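Local coordinates for protein TRNA (adenine(9)-n1)-methyltransferase (Sulfolobus acidocaldarius, PDB 5A7Z) that catalyses the S-adenosyl-L-methionine-dependent methylation of N1 of adenosine 9 in tRNA, as an archaeal Trm10 enzyme of the SPOUT class, at residues 184-188 with 189-193; 207-211 with 212-216; 244-247 with 248-252. All blocks are in the same frame, centred on the assembly; numbering follows the deposited sequence.

Interaction 1: residues 184-188 with 189-193; sequences VVATD and QILRD
T187 meets I190 at the start of helix 188-192 as a side-chain N-cap: the hydroxyl of T187 accepts a bond from the backbone of I190, three residues on. The bond is nearly straight, I190 N to T187 OG1 measuring 3.0 Å with an N-H...O angle of 167°. The first torsion of T187 explains the reach, because a chi1 of 64° sets OG1 between the residue's own N and carbonyl carbon, on the side of the first helical turn, while CG2 is turned back beside N.

Backbone bonds continue the turn. L191 N donates to T187 O at 3.3 Å, and R192 N donates to D188 O at 3.1 Å, the latter donor lying in the carbonyl plane. With the capping bond from I190 N, the bond from L191 N makes T187 accept twice, through OG1 and O.

The charged contact is looser. D188 and R192 lie alongside each other, carboxylate and guanidinium planes only 2° apart, yet D188 OD1 and R192 NH2 are 3.9 Å apart, a long salt bridge. Each has a stronger partner outside: D188 OD1 accepts from the backbone N of L259, and R192 NH2 donates to the carbonyl of V252, so both ends of the pair are turned to the C-terminal helices.

Apolar contact is slight across the segments, A186 CB standing 4.5 Å from L191 CD2. V184, A186 and I190 lean instead on V227 of strand 226-228, to which the short strand 184-185 is paired in parallel.

Within 189-193, Q189, its chain bent at chi2, brings OE1 to the guanidinium edge of R192 and in its plane, where R192 NH1 donates a weak bond of 3.1 Å to Q189 OE1.

Interaction 2: residues 207-211 with 212-216; sequences RRLDR and ATERL
The chain turns from strand 208-209 into helix 211-220 at D210 and R211, where E214 N donates to D210 O and R215 N to R211 O, both at 3.0 Å, with the second donor tilted 32° from its carbonyl plane. R211 and E214 carry the side-chain contact. E214 OE2 sits over one face of the R211 guanidinium, 3.6 Å from NH1; the attraction is electrostatic, since the oxygen lies well out of the plane in which the N-H groups point. The other carboxylate oxygen, OE1, lies 3.4 Å from L209 CD1.

D210 holds the N-cap position of this helix in the SPOUT-class methyltransferase domain, but its carboxylate makes no capping bond. OD1 forms a salt bridge with R226, while D113 of strand 109-113 accepts from A212 N and T213 N, consistent with capping from outside the segment.

R211 bends at chi2 (69°), which carries its guanidinium to E214, so that one face meets OE2. With an alanine here the positive charge is gone, which is likely to leave the E214 carboxylate without its mate in this pair of segments. R215 folds back across R211 at about a right angle, its NH2 4.0 Å from R211 CG.

Interaction 3: residues 244-247 with 248-252; sequences KILE and IILRV
In E247 the side chain leaves opposite the backbone N (chi1 -178°) and stays extended, whereas R251, one turn later, starts with CG beside its own N and bends at chi2. The two chains therefore run side by side in the same direction, and their flat ends are nearly coplanar, the planes differing by 18°. E247 OE2 lies at the edge of the R251 guanidinium, near its plane, 3.0 Å from NE and 3.2 Å from NH2. One oxygen thus takes both N-H groups of that edge in a forked salt bridge. Both hydrogen bonds are weak, with N-H...O angles near 128°, as expected when two donors share an acceptor placed between them.

The backbone beneath is regular alpha-helix. Bonds from residue i+4 to residue i run from I248 N to K244 O, from I249 N to I245 O, from L250 N to L246 O and from R251 N to E247 O, the last being 2.8 Å. Of these, L250 N approaches L246 O nearly along the C=O axis. R251 CG also passes 2.9 Å from E247 O, so the aliphatic root of the arginine lies close against the carbonyl of its salt-bridge partner.

On another side of the helix L246 and L250 pack obliquely, L246 CG standing 3.8 Å from L250 CD1. This i, i+4 leucine pair is buried, on a helix whose partly exposed residues here are K244, E247 and R251.

Around the helix, L246 and L250 both press on M110 of strand 109-113, and helix 122-142 supplies C135 to L246 and F142 to L250 and R251. I248 meets L259 of helix 259-265, where A262 receives R251 and V252.

How the interactions relate
Along the chain the three contacts follow in series, all within the Trm10-type methyltransferase domain. Interactions 1 and 2 are both strand-to-helix turns that reach the same mixed sheet, through strands 184-185 and 208-209, but their centres lie about 20 Å apart and their nearest atoms about 9 Å apart. Interaction 3 is the interior of helix 242-255, with its centre about 12 Å from that of interaction 1. These two touch, through the R192-V252 bond and L191 packing on I249 and V252. Interactions 2 and 3 do not touch, their centres about 20 Å and nearest atoms about 5 Å apart. Helix 188-192 is thus joined to a buried later helix, while interaction 2 stands apart from both.

Interaction 1: residues 184-188 with 189-193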
ATOM      1  N   VAL A 184     -19.310  -7.310 -10.617  1.00 58.72           N
ATOM      2  CA  VAL A 184     -18.814  -6.036 -11.110  1.00 54.32           C
ATOM      3  C   VAL A 184     -17.420  -6.251 -11.699  1.00 52.67           C
ATOM      4  O   VAL A 184     -16.591  -6.945 -11.111  1.00 55.57           O
ATOM      5  CB  VAL A 184     -18.700  -4.993  -9.962  1.00 53.53           C
ATOM      6  CG1 VAL A 184     -18.253  -3.646 -10.513  1.00 48.95           C
ATOM      7  CG2 VAL A 184     -20.016  -4.865  -9.193  1.00 46.50           C
ATOM      8  N   VAL A 185     -17.158  -5.642 -12.846  1.00 48.68           N
ATOM      9  CA  VAL A 185     -15.833  -5.691 -13.452  1.00 46.57           C
ATOM     10  C   VAL A 185     -15.046  -4.472 -12.989  1.00 45.77           C
ATOM     11  O   VAL A 185     -15.549  -3.370 -13.027  1.00 46.75           O
ATOM     12  CB  VAL A 185     -15.912  -5.700 -15.001  1.00 45.59           C
ATOM     13  CG1 VAL A 185     -14.552  -5.356 -15.627  1.00 44.38           C
ATOM     14  CG2 VAL A 185     -16.414  -7.062 -15.502  1.00 44.24           C
ATOM     15  N   ALA A 186     -13.813  -4.673 -12.546  1.00 44.28           N
ATOM     16  CA  ALA A 186     -13.043  -3.559 -12.041  1.00 46.86           C
ATOM     17  C   ALA A 186     -12.683  -2.596 -13.179  1.00 45.92           C
ATOM     18  O   ALA A 186     -12.276  -3.011 -14.257  1.00 44.27           O
ATOM     19  CB  ALA A 186     -11.791  -4.050 -11.339  1.00 46.01           C
ATOM     20  N   THR A 187     -12.851  -1.311 -12.917  1.00 43.50           N
ATOM     21  CA  THR A 187     -12.350  -0.273 -13.786  1.00 41.27           C
ATOM     22  C   THR A 187     -11.423   0.605 -12.971  1.00 46.43           C
ATOM     23  O   THR A 187     -11.361   0.499 -11.737  1.00 45.08           O
ATOM     24  CB  THR A 187     -13.480   0.622 -14.282  1.00 40.32           C
ATOM     25  OG1 THR A 187     -14.051   1.287 -13.167  1.00 42.12           O
ATOM     26  CG2 THR A 187     -14.556  -0.171 -14.988  1.00 38.43           C
ATOM     27  N   ASP A 188     -10.715   1.482 -13.661  1.00 48.25           N
ATOM     28  CA  ASP A 188      -9.820   2.427 -13.017  1.00 54.92           C
ATOM     29  C   ASP A 188     -10.578   3.220 -11.961  1.00 53.50           C
ATOM     30  O   ASP A 188     -10.113   3.383 -10.834  1.00 48.83           O
ATOM     31  CB  ASP A 188      -9.173   3.369 -14.063  1.00 53.47           C
ATOM     32  CG  ASP A 188      -8.018   2.692 -14.839  1.00 67.17           C
ATOM     33  OD1 ASP A 188      -6.945   2.488 -14.227  1.00 76.46           O
ATOM     34  OD2 ASP A 188      -8.182   2.358 -16.053  1.00 67.00           O
ATOM     35  N   GLN A 189     -11.768   3.679 -12.306  1.00 55.20           N
ATOM     36  CA  GLN A 189     -12.464   4.592 -11.431  1.00 57.05           C
ATOM     37  C   GLN A 189     -13.121   3.854 -10.274  1.00 49.78           C
ATOM     38  O   GLN A 189     -13.097   4.347  -9.139  1.00 45.62           O
ATOM     39  CB  GLN A 189     -13.460   5.463 -12.215  1.00 64.03           C
ATOM     40  CG  GLN A 189     -12.786   6.476 -13.173  1.00 70.10           C
ATOM     41  CD  GLN A 189     -11.569   7.200 -12.562  1.00 76.45           C
ATOM     42  OE1 GLN A 189     -10.400   6.886 -12.878  1.00 62.53           O
ATOM     43  NE2 GLN A 189     -11.836   8.161 -11.674  1.00 78.06           N
ATOM     44  N   ILE A 190     -13.629   2.649 -10.516  1.00 40.11           N
ATOM     45  CA  ILE A 190     -14.144   1.858  -9.395  1.00 42.80           C
ATOM     46  C   ILE A 190     -13.100   1.817  -8.286  1.00 42.59           C
ATOM     47  O   ILE A 190     -13.403   2.036  -7.116  1.00 37.40           O
ATOM     48  CB  ILE A 190     -14.460   0.420  -9.770  1.00 46.91           C
ATOM     49  CG1 ILE A 190     -15.628   0.351 -10.763  1.00 49.77           C
ATOM     50  CG2 ILE A 190     -14.794  -0.378  -8.508  1.00 50.35           C
ATOM     51  CD1 ILE A 190     -16.883   1.028 -10.292  1.00 50.84           C
ATOM     52  N   LEU A 191     -11.856   1.560  -8.672  1.00 40.96           N
ATOM     53  CA  LEU A 191     -10.774   1.459  -7.711  1.00 43.65           C
ATOM     54  C   LEU A 191     -10.420   2.772  -7.052  1.00 44.91           C
ATOM     55  O   LEU A 191     -10.205   2.808  -5.849  1.00 42.56           O
ATOM     56  CB  LEU A 191      -9.536   0.871  -8.355  1.00 45.93           C
ATOM     57  CG  LEU A 191      -9.721  -0.515  -8.964  1.00 42.11           C
ATOM     58  CD1 LEU A 191      -8.381  -1.017  -9.453  1.00 40.87           C
ATOM     59  CD2 LEU A 191     -10.347  -1.483  -7.961  1.00 45.07           C
ATOM     60  N   ARG A 192     -10.354   3.856  -7.826  1.00 48.66           N
ATOM     61  CA  ARG A 192      -9.971   5.142  -7.252  1.00 48.75           C
ATOM     62  C   ARG A 192     -11.078   5.636  -6.344  1.00 48.14           C
ATOM     63  O   ARG A 192     -10.822   6.282  -5.338  1.00 47.02           O
ATOM     64  CB  ARG A 192      -9.633   6.173  -8.332  1.00 51.97           C
ATOM     65  CG  ARG A 192      -8.491   5.719  -9.244  1.00 58.11           C
ATOM     66  CD  ARG A 192      -7.506   6.829  -9.616  1.00 61.95           C
ATOM     67  NE  ARG A 192      -6.342   6.280 -10.326  1.00 62.49           N
ATOM     68  CZ  ARG A 192      -6.345   5.894 -11.609  1.00 63.91           C
ATOM     69  NH1 ARG A 192      -7.440   6.049 -12.359  1.00 63.16           N
ATOM     70  NH2 ARG A 192      -5.251   5.354 -12.151  1.00 60.30           N
ATOM     71  N   ASP A 193     -12.303   5.258  -6.657  1.00 45.41           N
ATOM     72  CA  ASP A 193     -13.443   5.697  -5.875  1.00 45.31           C
ATOM     73  C   ASP A 193     -13.663   4.943  -4.586  1.00 48.54           C
ATOM     74  O   ASP A 193     -14.547   5.309  -3.842  1.00 52.19           O
ATOM     75  CB  ASP A 193     -14.718   5.591  -6.700  1.00 55.15           C
ATOM     76  CG  ASP A 193     -14.780   6.623  -7.819  1.00 60.18           C
ATOM     77  OD1 ASP A 193     -13.808   7.427  -7.947  1.00 56.08           O
ATOM     78  OD2 ASP A 193     -15.786   6.603  -8.579  1.00 58.88           O
TER

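Interaction 2: residues 207-211 with 212-216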
ATOM      1  N   ARG A 207     -13.064 -19.315  -6.356  1.00 92.74           N
ATOM      2  CA  ARG A 207     -13.676 -18.254  -5.612  1.00 89.01           C
ATOM      3  C   ARG A 207     -12.803 -17.877  -4.471  1.00 75.06           C
ATOM      4  O   ARG A 207     -12.000 -18.640  -3.987  1.00 76.80           O
ATOM      5  CB  ARG A 207     -15.113 -18.452  -5.187  1.00 20.00           C
ATOM      6  CG  ARG A 207     -15.861 -17.138  -5.386  1.00 20.00           C
ATOM      7  CD  ARG A 207     -16.544 -16.600  -4.147  1.00 20.00           C
ATOM      8  NE  ARG A 207     -17.568 -15.610  -4.500  1.00 20.00           N
ATOM      9  CZ  ARG A 207     -18.618 -15.850  -5.287  1.00 20.00           C
ATOM     10  NH1 ARG A 207     -18.819 -17.054  -5.801  1.00 20.00           N
ATOM     11  NH2 ARG A 207     -19.475 -14.880  -5.558  1.00 20.00           N
ATOM     12  N   ARG A 208     -12.950 -16.641  -4.097  1.00 65.80           N
ATOM     13  CA  ARG A 208     -12.150 -16.053  -3.046  1.00 67.16           C
ATOM     14  C   ARG A 208     -13.079 -15.671  -1.936  1.00 57.60           C
ATOM     15  O   ARG A 208     -13.754 -14.663  -1.997  1.00 58.89           O
ATOM     16  CB  ARG A 208     -11.412 -14.821  -3.557  1.00 70.25           C
ATOM     17  CG  ARG A 208     -10.098 -14.534  -2.879  1.00 63.13           C
ATOM     18  CD  ARG A 208      -9.461 -13.301  -3.464  1.00 63.86           C
ATOM     19  NE  ARG A 208      -8.652 -13.617  -4.626  1.00 58.01           N
ATOM     20  CZ  ARG A 208      -7.493 -14.236  -4.569  1.00 54.40           C
ATOM     21  NH1 ARG A 208      -6.998 -14.613  -3.427  1.00 55.63           N
ATOM     22  NH2 ARG A 208      -6.831 -14.480  -5.663  1.00 63.71           N
ATOM     23  N   LEU A 209     -13.119 -16.518  -0.938  1.00 51.56           N
ATOM     24  CA  LEU A 209     -13.943 -16.300   0.220  1.00 51.15           C
ATOM     25  C   LEU A 209     -13.268 -15.322   1.180  1.00 44.79           C
ATOM     26  O   LEU A 209     -12.141 -15.540   1.642  1.00 38.87           O
ATOM     27  CB  LEU A 209     -14.246 -17.630   0.936  1.00 58.03           C
ATOM     28  CG  LEU A 209     -14.862 -17.541   2.356  1.00 63.61           C
ATOM     29  CD1 LEU A 209     -16.150 -16.706   2.394  1.00 64.31           C
ATOM     30  CD2 LEU A 209     -15.118 -18.932   2.931  1.00 57.37           C
ATOM     31  N   ASP A 210     -13.973 -14.228   1.429  1.00 42.28           N
ATOM     32  CA  ASP A 210     -13.671 -13.294   2.497  1.00 40.95           C
ATOM     33  C   ASP A 210     -14.594 -13.582   3.690  1.00 36.89           C
ATOM     34  O   ASP A 210     -15.680 -13.010   3.810  1.00 37.08           O
ATOM     35  CB  ASP A 210     -13.927 -11.894   1.988  1.00 43.54           C
ATOM     36  CG  ASP A 210     -15.297 -11.756   1.404  1.00 47.00           C
ATOM     37  OD1 ASP A 210     -15.667 -12.637   0.594  1.00 56.95           O
ATOM     38  OD2 ASP A 210     -16.040 -10.840   1.802  1.00 41.27           O
ATOM     39  N   ARG A 211     -14.166 -14.485   4.556  1.00 31.07           N
ATOM     40  CA  ARG A 211     -15.049 -15.047   5.536  1.00 32.28           C
ATOM     41  C   ARG A 211     -15.321 -14.101   6.724  1.00 31.63           C
ATOM     42  O   ARG A 211     -16.418 -14.069   7.238  1.00 31.07           O
ATOM     43  CB  ARG A 211     -14.444 -16.331   6.072  1.00 38.15           C
ATOM     44  CG  ARG A 211     -15.309 -17.006   7.123  1.00 41.02           C
ATOM     45  CD  ARG A 211     -16.568 -17.548   6.483  1.00 43.35           C
ATOM     46  NE  ARG A 211     -17.169 -18.676   7.215  1.00 43.29           N
ATOM     47  CZ  ARG A 211     -17.863 -19.655   6.624  1.00 44.28           C
ATOM     48  NH1 ARG A 211     -18.001 -19.668   5.291  1.00 42.68           N
ATOM     49  NH2 ARG A 211     -18.415 -20.627   7.354  1.00 38.31           N
ATOM     50  N   ALA A 212     -14.303 -13.406   7.220  1.00 30.35           N
ATOM     51  CA  ALA A 212     -14.506 -12.562   8.408  1.00 31.61           C
ATOM     52  C   ALA A 212     -15.311 -11.311   8.017  1.00 33.97           C
ATOM     53  O   ALA A 212     -16.099 -10.777   8.801  1.00 31.63           O
ATOM     54  CB  ALA A 212     -13.189 -12.192   9.041  1.00 30.79           C
ATOM     55  N   THR A 213     -15.200 -10.910   6.766  1.00 35.05           N
ATOM     56  CA  THR A 213     -16.010  -9.808   6.291  1.00 41.44           C
ATOM     57  C   THR A 213     -17.458 -10.250   5.958  1.00 37.17           C
ATOM     58  O   THR A 213     -18.405  -9.520   6.216  1.00 41.66           O
ATOM     59  CB  THR A 213     -15.324  -9.062   5.106  1.00 46.79           C
ATOM     60  OG1 THR A 213     -15.478  -9.797   3.883  1.00 52.79           O
ATOM     61  CG2 THR A 213     -13.847  -8.880   5.392  1.00 44.37           C
ATOM     62  N   GLU A 214     -17.625 -11.452   5.427  1.00 38.38           N
ATOM     63  CA  GLU A 214     -18.967 -12.050   5.276  1.00 41.27           C
ATOM     64  C   GLU A 214     -19.699 -12.140   6.613  1.00 37.13           C
ATOM     65  O   GLU A 214     -20.895 -11.882   6.714  1.00 31.77           O
ATOM     66  CB  GLU A 214     -18.838 -13.427   4.656  1.00 44.02           C
ATOM     67  CG  GLU A 214     -20.078 -14.272   4.721  1.00 50.78           C
ATOM     68  CD  GLU A 214     -19.796 -15.690   4.289  1.00 56.11           C
ATOM     69  OE1 GLU A 214     -19.417 -15.870   3.120  1.00 65.83           O
ATOM     70  OE2 GLU A 214     -19.881 -16.612   5.132  1.00 59.75           O
ATOM     71  N   ARG A 215     -18.955 -12.473   7.645  1.00 37.16           N
ATOM     72  CA  ARG A 215     -19.510 -12.569   8.969  1.00 38.80           C
ATOM     73  C   ARG A 215     -20.001 -11.213   9.465  1.00 39.28           C
ATOM     74  O   ARG A 215     -21.095 -11.111  10.048  1.00 31.03           O
ATOM     75  CB  ARG A 215     -18.475 -13.144   9.909  1.00 44.51           C
ATOM     76  CG  ARG A 215     -18.839 -13.082  11.384  1.00 50.07           C
ATOM     77  CD  ARG A 215     -17.694 -13.617  12.261  1.00 55.76           C
ATOM     78  NE  ARG A 215     -16.879 -14.639  11.584  1.00 51.82           N
ATOM     79  CZ  ARG A 215     -15.545 -14.605  11.491  1.00 53.18           C
ATOM     80  NH1 ARG A 215     -14.834 -13.611  12.044  1.00 56.07           N
ATOM     81  NH2 ARG A 215     -14.917 -15.575  10.851  1.00 49.62           N
ATOM     82  N   LEU A 216     -19.212 -10.169   9.230  1.00 38.99           N
ATOM     83  CA  LEU A 216     -19.633  -8.815   9.603  1.00 43.78           C
ATOM     84  C   LEU A 216     -20.887  -8.375   8.824  1.00 42.90           C
ATOM     85  O   LEU A 216     -21.833  -7.873   9.404  1.00 35.25           O
ATOM     86  CB  LEU A 216     -18.514  -7.809   9.357  1.00 54.65           C
ATOM     87  CG  LEU A 216     -18.626  -6.609  10.297  1.00 65.21           C
ATOM     88  CD1 LEU A 216     -18.039  -6.978  11.651  1.00 73.61           C
ATOM     89  CD2 LEU A 216     -17.933  -5.389   9.730  1.00 68.59           C
TER

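Interaction 3: residues 244-247 with 248-252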
ATOM      1  N   LYS A 244       0.219  -9.976  -5.545  1.00 36.56           N
ATOM      2  CA  LYS A 244       0.185  -9.412  -6.886  1.00 35.95           C
ATOM      3  C   LYS A 244      -1.088  -8.578  -7.130  1.00 33.72           C
ATOM      4  O   LYS A 244      -1.026  -7.497  -7.695  1.00 34.19           O
ATOM      5  CB  LYS A 244       0.296 -10.526  -7.916  1.00 40.57           C
ATOM      6  CG  LYS A 244       1.588 -11.327  -7.826  1.00 44.79           C
ATOM      7  CD  LYS A 244       2.644 -10.825  -8.783  1.00 55.23           C
ATOM      8  CE  LYS A 244       3.468 -11.971  -9.344  1.00 64.30           C
ATOM      9  NZ  LYS A 244       2.934 -12.417 -10.659  1.00 67.32           N
ATOM     10  N   ILE A 245      -2.227  -9.081  -6.676  1.00 30.14           N
ATOM     11  CA  ILE A 245      -3.466  -8.316  -6.673  1.00 31.67           C
ATOM     12  C   ILE A 245      -3.297  -7.004  -5.888  1.00 31.25           C
ATOM     13  O   ILE A 245      -3.737  -5.931  -6.340  1.00 30.56           O
ATOM     14  CB  ILE A 245      -4.634  -9.121  -6.028  1.00 31.85           C
ATOM     15  CG1 ILE A 245      -4.977 -10.373  -6.848  1.00 38.55           C
ATOM     16  CG2 ILE A 245      -5.878  -8.262  -5.897  1.00 28.93           C
ATOM     17  CD1 ILE A 245      -5.387 -10.069  -8.272  1.00 42.50           C
ATOM     18  N   LEU A 246      -2.727  -7.097  -4.690  1.00 28.73           N
ATOM     19  CA  LEU A 246      -2.458  -5.900  -3.888  1.00 29.05           C
ATOM     20  C   LEU A 246      -1.649  -4.873  -4.695  1.00 29.17           C
ATOM     21  O   LEU A 246      -2.005  -3.708  -4.793  1.00 30.22           O
ATOM     22  CB  LEU A 246      -1.673  -6.288  -2.660  1.00 31.49           C
ATOM     23  CG  LEU A 246      -1.300  -5.128  -1.738  1.00 33.87           C
ATOM     24  CD1 LEU A 246      -2.551  -4.409  -1.323  1.00 34.72           C
ATOM     25  CD2 LEU A 246      -0.563  -5.647  -0.507  1.00 36.48           C
ATOM     26  N   GLU A 247      -0.554  -5.314  -5.284  1.00 31.83           N
ATOM     27  CA  GLU A 247       0.291  -4.403  -6.037  1.00 33.59           C
ATOM     28  C   GLU A 247      -0.439  -3.745  -7.223  1.00 34.33           C
ATOM     29  O   GLU A 247      -0.223  -2.572  -7.517  1.00 33.23           O
ATOM     30  CB  GLU A 247       1.560  -5.099  -6.518  1.00 35.97           C
ATOM     31  CG  GLU A 247       2.456  -4.144  -7.267  1.00 37.67           C
ATOM     32  CD  GLU A 247       3.819  -4.713  -7.591  1.00 42.23           C
ATOM     33  OE1 GLU A 247       4.211  -5.708  -6.958  1.00 48.59           O
ATOM     34  OE2 GLU A 247       4.505  -4.153  -8.492  1.00 45.90           O
ATOM     35  N   ILE A 248      -1.319  -4.484  -7.876  1.00 33.16           N
ATOM     36  CA  ILE A 248      -2.126  -3.906  -8.937  1.00 34.74           C
ATOM     37  C   ILE A 248      -2.985  -2.765  -8.434  1.00 34.59           C
ATOM     38  O   ILE A 248      -3.132  -1.741  -9.120  1.00 34.27           O
ATOM     39  CB  ILE A 248      -3.038  -4.948  -9.609  1.00 34.43           C
ATOM     40  CG1 ILE A 248      -2.206  -5.896 -10.481  1.00 37.81           C
ATOM     41  CG2 ILE A 248      -4.106  -4.252 -10.443  1.00 37.13           C
ATOM     42  CD1 ILE A 248      -2.919  -7.181 -10.866  1.00 38.43           C
ATOM     43  N   ILE A 249      -3.632  -2.969  -7.290  1.00 35.51           N
ATOM     44  CA  ILE A 249      -4.538  -1.946  -6.738  1.00 34.28           C
ATOM     45  C   ILE A 249      -3.689  -0.713  -6.446  1.00 31.73           C
ATOM     46  O   ILE A 249      -4.048   0.396  -6.776  1.00 31.91           O
ATOM     47  CB  ILE A 249      -5.235  -2.391  -5.412  1.00 35.72           C
ATOM     48  CG1 ILE A 249      -5.970  -3.731  -5.547  1.00 40.81           C
ATOM     49  CG2 ILE A 249      -6.211  -1.332  -4.925  1.00 32.74           C
ATOM     50  CD1 ILE A 249      -7.067  -3.737  -6.577  1.00 40.40           C
ATOM     51  N   LEU A 250      -2.564  -0.927  -5.810  1.00 32.06           N
ATOM     52  CA  LEU A 250      -1.702   0.174  -5.407  1.00 32.78           C
ATOM     53  C   LEU A 250      -1.047   0.871  -6.627  1.00 32.93           C
ATOM     54  O   LEU A 250      -0.838   2.062  -6.586  1.00 34.33           O
ATOM     55  CB  LEU A 250      -0.653  -0.319  -4.419  1.00 32.87           C
ATOM     56  CG  LEU A 250      -1.182  -0.858  -3.079  1.00 37.28           C
ATOM     57  CD1 LEU A 250      -0.067  -1.567  -2.317  1.00 38.88           C
ATOM     58  CD2 LEU A 250      -1.760   0.262  -2.226  1.00 37.22           C
ATOM     59  N   ARG A 251      -0.796   0.145  -7.724  1.00 32.95           N
ATOM     60  CA  ARG A 251      -0.263   0.783  -8.939  1.00 36.17           C
ATOM     61  C   ARG A 251      -1.222   1.843  -9.355  1.00 32.88           C
ATOM     62  O   ARG A 251      -0.831   2.902  -9.782  1.00 29.28           O
ATOM     63  CB  ARG A 251      -0.186  -0.170 -10.146  1.00 42.49           C
ATOM     64  CG  ARG A 251       0.692  -1.398 -10.061  1.00 45.24           C
ATOM     65  CD  ARG A 251       2.080  -1.083  -9.676  1.00 46.09           C
ATOM     66  NE  ARG A 251       3.039  -2.091 -10.168  1.00 44.63           N
ATOM     67  CZ  ARG A 251       3.985  -1.834 -11.061  1.00 45.10           C
ATOM     68  NH1 ARG A 251       4.025  -0.662 -11.679  1.00 48.92           N
ATOM     69  NH2 ARG A 251       4.856  -2.754 -11.378  1.00 51.89           N
ATOM     70  N   VAL A 252      -2.497   1.467  -9.370  1.00 33.41           N
ATOM     71  CA  VAL A 252      -3.537   2.281  -9.945  1.00 33.53           C
ATOM     72  C   VAL A 252      -3.812   3.476  -9.030  1.00 37.23           C
ATOM     73  O   VAL A 252      -3.874   4.608  -9.488  1.00 38.66           O
ATOM     74  CB  VAL A 252      -4.810   1.457 -10.170  1.00 34.31           C
ATOM     75  CG1 VAL A 252      -5.965   2.359 -10.524  1.00 39.01           C
ATOM     76  CG2 VAL A 252      -4.589   0.423 -11.269  1.00 35.23           C
TER